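Local structure of ARO (armadillo repeats only protein) (Plasmodium falciparum Santa Lucia, 5EWP) at residues H49-A60 and E99-V108. The protein probably acts as an armadillo-repeat scaffold in the translocation and attachment of rhoptries to the apical pole of the malaria parasite. Residues are numbered along the deposited sequence; the frame is centred on the assembly and turned at random.
Sequences HPWAADPKTIGA and ELDRVHAAVV
Asp101 OD2 is gripped twice: Lys56 N donates to it over 2.7 Å, from above the carboxylate plane, and a water shared with Thr57 OG1 donates as well. The other oxygen, OD1, receives Lys56 NZ at 2.9 Å. With CG wedged between backbone N and carbonyl carbon (chi1 53°), the carboxylate of Asp101 is held up against the chain at Lys56. The lysine, bent at its last two torsions, also reaches Glu99, where NZ lies 2.7 Å from OE1 on the anti lone pair, so Lys56 makes salt bridges to both acids, a three-residue network. The extended Arg102 side chain crosses that of Thr57 at about a right angle and gives OG1 a weak bond from NH2; its NH1 is held by Cys35 O. Farther along, Ala53 N donates to His104 ND1 (2.9 Å, 162°) in the ring plane, which fixes the rotation of the imidazole. A second water joins Ala53 O to Asp101 O. In an edge-to-face (T-shaped) pair, Trp51 CZ3 stands 3.8 Å from His104 CG, the planes at 73°. Trp51 CZ2 and His49 NE2 both meet Val108 CG2, at 3.7 and 3.6 Å, while Met144 of helix 142-156 touches Trp51 from outside the pair. The loop 49-57, extended at Ala52 to Pro55, thus runs along helix 100-113 before Thr57, at the N-cap of helix 58-70, takes a weak capping bond from Ala60 N, tying a connecting loop to the helical stack of an armadillo-repeat fold.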
# COMPACT_ATOMS: atom_id res chain seq x y z
N HIS A 49 7.33 9.83 -10.21
CA HIS A 49 6.74 8.55 -9.84
C HIS A 49 5.65 8.23 -10.86
O HIS A 49 5.01 9.14 -11.36
CB HIS A 49 6.19 8.62 -8.40
CG HIS A 49 5.59 7.34 -7.91
ND1 HIS A 49 4.32 6.93 -8.25
CD2 HIS A 49 6.09 6.37 -7.11
CE1 HIS A 49 4.06 5.78 -7.67
NE2 HIS A 49 5.12 5.41 -6.98
N PRO A 50 5.45 6.94 -11.17
CA PRO A 50 4.51 6.62 -12.26
C PRO A 50 3.02 6.92 -11.99
O PRO A 50 2.30 7.08 -12.97
CB PRO A 50 4.72 5.12 -12.48
CG PRO A 50 5.35 4.61 -11.24
CD PRO A 50 6.12 5.74 -10.65
N TRP A 51 2.57 7.00 -10.74
CA TRP A 51 1.16 7.29 -10.52
C TRP A 51 0.86 8.30 -9.39
O TRP A 51 -0.22 8.88 -9.37
CB TRP A 51 0.38 5.98 -10.28
CG TRP A 51 0.81 5.16 -9.10
CD1 TRP A 51 1.60 4.04 -9.12
CD2 TRP A 51 0.42 5.36 -7.73
NE1 TRP A 51 1.75 3.55 -7.84
CE2 TRP A 51 1.04 4.34 -6.97
CE3 TRP A 51 -0.38 6.31 -7.08
CZ2 TRP A 51 0.88 4.24 -5.59
CZ3 TRP A 51 -0.53 6.21 -5.70
CH2 TRP A 51 0.09 5.18 -4.97
N ALA A 52 1.79 8.50 -8.46
CA ALA A 52 1.55 9.42 -7.34
C ALA A 52 1.40 10.85 -7.84
O ALA A 52 2.16 11.30 -8.69
CB ALA A 52 2.68 9.34 -6.33
N ALA A 53 0.42 11.57 -7.31
CA ALA A 53 0.22 12.98 -7.69
C ALA A 53 1.45 13.81 -7.37
O ALA A 53 2.11 13.59 -6.35
CB ALA A 53 -0.99 13.54 -6.99
N ASP A 54 1.79 14.77 -8.23
CA ASP A 54 2.95 15.63 -7.97
C ASP A 54 2.89 16.33 -6.60
O ASP A 54 1.87 16.94 -6.26
CB ASP A 54 3.08 16.70 -9.06
CG ASP A 54 3.37 16.12 -10.42
OD1 ASP A 54 3.86 14.98 -10.50
OD2 ASP A 54 3.07 16.80 -11.43
N PRO A 55 3.98 16.25 -5.83
CA PRO A 55 4.05 16.99 -4.56
C PRO A 55 3.80 18.48 -4.79
O PRO A 55 4.37 19.05 -5.72
CB PRO A 55 5.47 16.72 -4.07
CG PRO A 55 5.77 15.34 -4.60
CD PRO A 55 5.12 15.32 -5.98
N LYS A 56 2.95 19.09 -3.96
CA LYS A 56 2.61 20.49 -4.12
C LYS A 56 3.16 21.34 -2.98
O LYS A 56 3.10 22.59 -3.03
CB LYS A 56 1.08 20.66 -4.22
CG LYS A 56 0.46 19.89 -5.38
CD LYS A 56 -1.02 20.25 -5.64
CE LYS A 56 -1.80 20.54 -4.36
NZ LYS A 56 -2.45 19.34 -3.75
N THR A 57 3.70 20.66 -1.98
CA THR A 57 4.28 21.30 -0.80
C THR A 57 5.56 20.61 -0.37
O THR A 57 5.81 19.47 -0.75
CB THR A 57 3.33 21.30 0.42
OG1 THR A 57 2.93 19.95 0.69
CG2 THR A 57 2.08 22.15 0.17
N ILE A 58 6.36 21.29 0.45
CA ILE A 58 7.56 20.68 1.01
C ILE A 58 7.20 19.41 1.80
O ILE A 58 7.94 18.43 1.80
CB ILE A 58 8.33 21.68 1.90
CG1 ILE A 58 9.01 22.74 1.02
CG2 ILE A 58 9.37 20.99 2.76
CD1 ILE A 58 10.09 22.17 0.14
N GLY A 59 6.04 19.44 2.45
CA GLY A 59 5.56 18.28 3.20
C GLY A 59 5.42 17.04 2.34
O GLY A 59 5.94 15.97 2.66
N ALA A 60 4.70 17.15 1.23
CA ALA A 60 4.55 16.01 0.33
C ALA A 60 5.87 15.63 -0.33
O ALA A 60 6.13 14.45 -0.59
CB ALA A 60 3.50 16.30 -0.72
N GLU A 99 -5.42 16.41 0.41
CA GLU A 99 -4.49 16.71 -0.68
C GLU A 99 -4.01 15.39 -1.28
O GLU A 99 -3.39 14.57 -0.59
CB GLU A 99 -3.32 17.55 -0.19
CG GLU A 99 -3.75 18.92 0.31
CD GLU A 99 -4.69 19.63 -0.68
OE1 GLU A 99 -4.37 19.71 -1.89
OE2 GLU A 99 -5.76 20.11 -0.24
N LEU A 100 -4.29 15.19 -2.56
CA LEU A 100 -4.02 13.92 -3.20
C LEU A 100 -2.53 13.56 -3.14
O LEU A 100 -2.19 12.39 -2.93
CB LEU A 100 -4.52 13.99 -4.65
CG LEU A 100 -5.18 12.81 -5.35
CD1 LEU A 100 -6.10 12.07 -4.41
CD2 LEU A 100 -5.98 13.38 -6.51
N ASP A 101 -1.65 14.55 -3.27
CA ASP A 101 -0.22 14.27 -3.29
C ASP A 101 0.29 13.81 -1.92
O ASP A 101 1.21 13.00 -1.84
CB ASP A 101 0.59 15.48 -3.77
CG ASP A 101 0.28 16.76 -3.01
OD1 ASP A 101 -0.92 17.07 -2.81
OD2 ASP A 101 1.24 17.45 -2.62
N ARG A 102 -0.33 14.29 -0.85
CA ARG A 102 0.05 13.87 0.50
C ARG A 102 -0.36 12.43 0.75
O ARG A 102 0.42 11.62 1.31
CB ARG A 102 -0.59 14.80 1.55
CG ARG A 102 0.20 16.08 1.74
CD ARG A 102 -0.41 17.03 2.78
NE ARG A 102 0.42 18.22 2.84
CZ ARG A 102 1.34 18.44 3.77
NH1 ARG A 102 1.51 17.59 4.78
NH2 ARG A 102 2.08 19.55 3.71
N VAL A 103 -1.58 12.09 0.36
CA VAL A 103 -2.05 10.72 0.55
C VAL A 103 -1.20 9.78 -0.30
O VAL A 103 -0.72 8.77 0.19
CB VAL A 103 -3.52 10.55 0.17
CG1 VAL A 103 -3.91 9.07 0.33
CG2 VAL A 103 -4.39 11.45 1.04
N HIS A 104 -1.01 10.12 -1.58
CA HIS A 104 -0.26 9.23 -2.45
C HIS A 104 1.16 9.00 -1.96
O HIS A 104 1.63 7.87 -1.97
CB HIS A 104 -0.22 9.78 -3.87
CG HIS A 104 -1.53 9.69 -4.58
ND1 HIS A 104 -1.74 10.24 -5.83
CD2 HIS A 104 -2.69 9.07 -4.24
CE1 HIS A 104 -2.98 10.00 -6.21
NE2 HIS A 104 -3.58 9.28 -5.27
N ALA A 105 1.83 10.06 -1.54
CA ALA A 105 3.20 9.94 -1.07
C ALA A 105 3.27 9.04 0.16
O ALA A 105 4.19 8.22 0.28
CB ALA A 105 3.79 11.32 -0.76
N ALA A 106 2.30 9.18 1.05
CA ALA A 106 2.22 8.34 2.26
C ALA A 106 1.97 6.87 1.92
O ALA A 106 2.57 5.99 2.52
CB ALA A 106 1.11 8.86 3.22
N VAL A 107 1.08 6.61 0.97
CA VAL A 107 0.84 5.25 0.53
C VAL A 107 2.10 4.64 -0.08
O VAL A 107 2.47 3.51 0.26
CB VAL A 107 -0.32 5.19 -0.49
CG1 VAL A 107 -0.35 3.85 -1.20
CG2 VAL A 107 -1.65 5.46 0.22
N VAL A 108 2.76 5.37 -0.98
CA VAL A 108 4.00 4.86 -1.57
C VAL A 108 5.05 4.57 -0.48
O VAL A 108 5.64 3.47 -0.47
CB VAL A 108 4.58 5.85 -2.60
CG1 VAL A 108 5.97 5.37 -3.06
CG2 VAL A 108 3.61 5.99 -3.78
O HOH W 1 2.51 12.11 -4.11
O HOH W 2 0.65 19.11 -0.52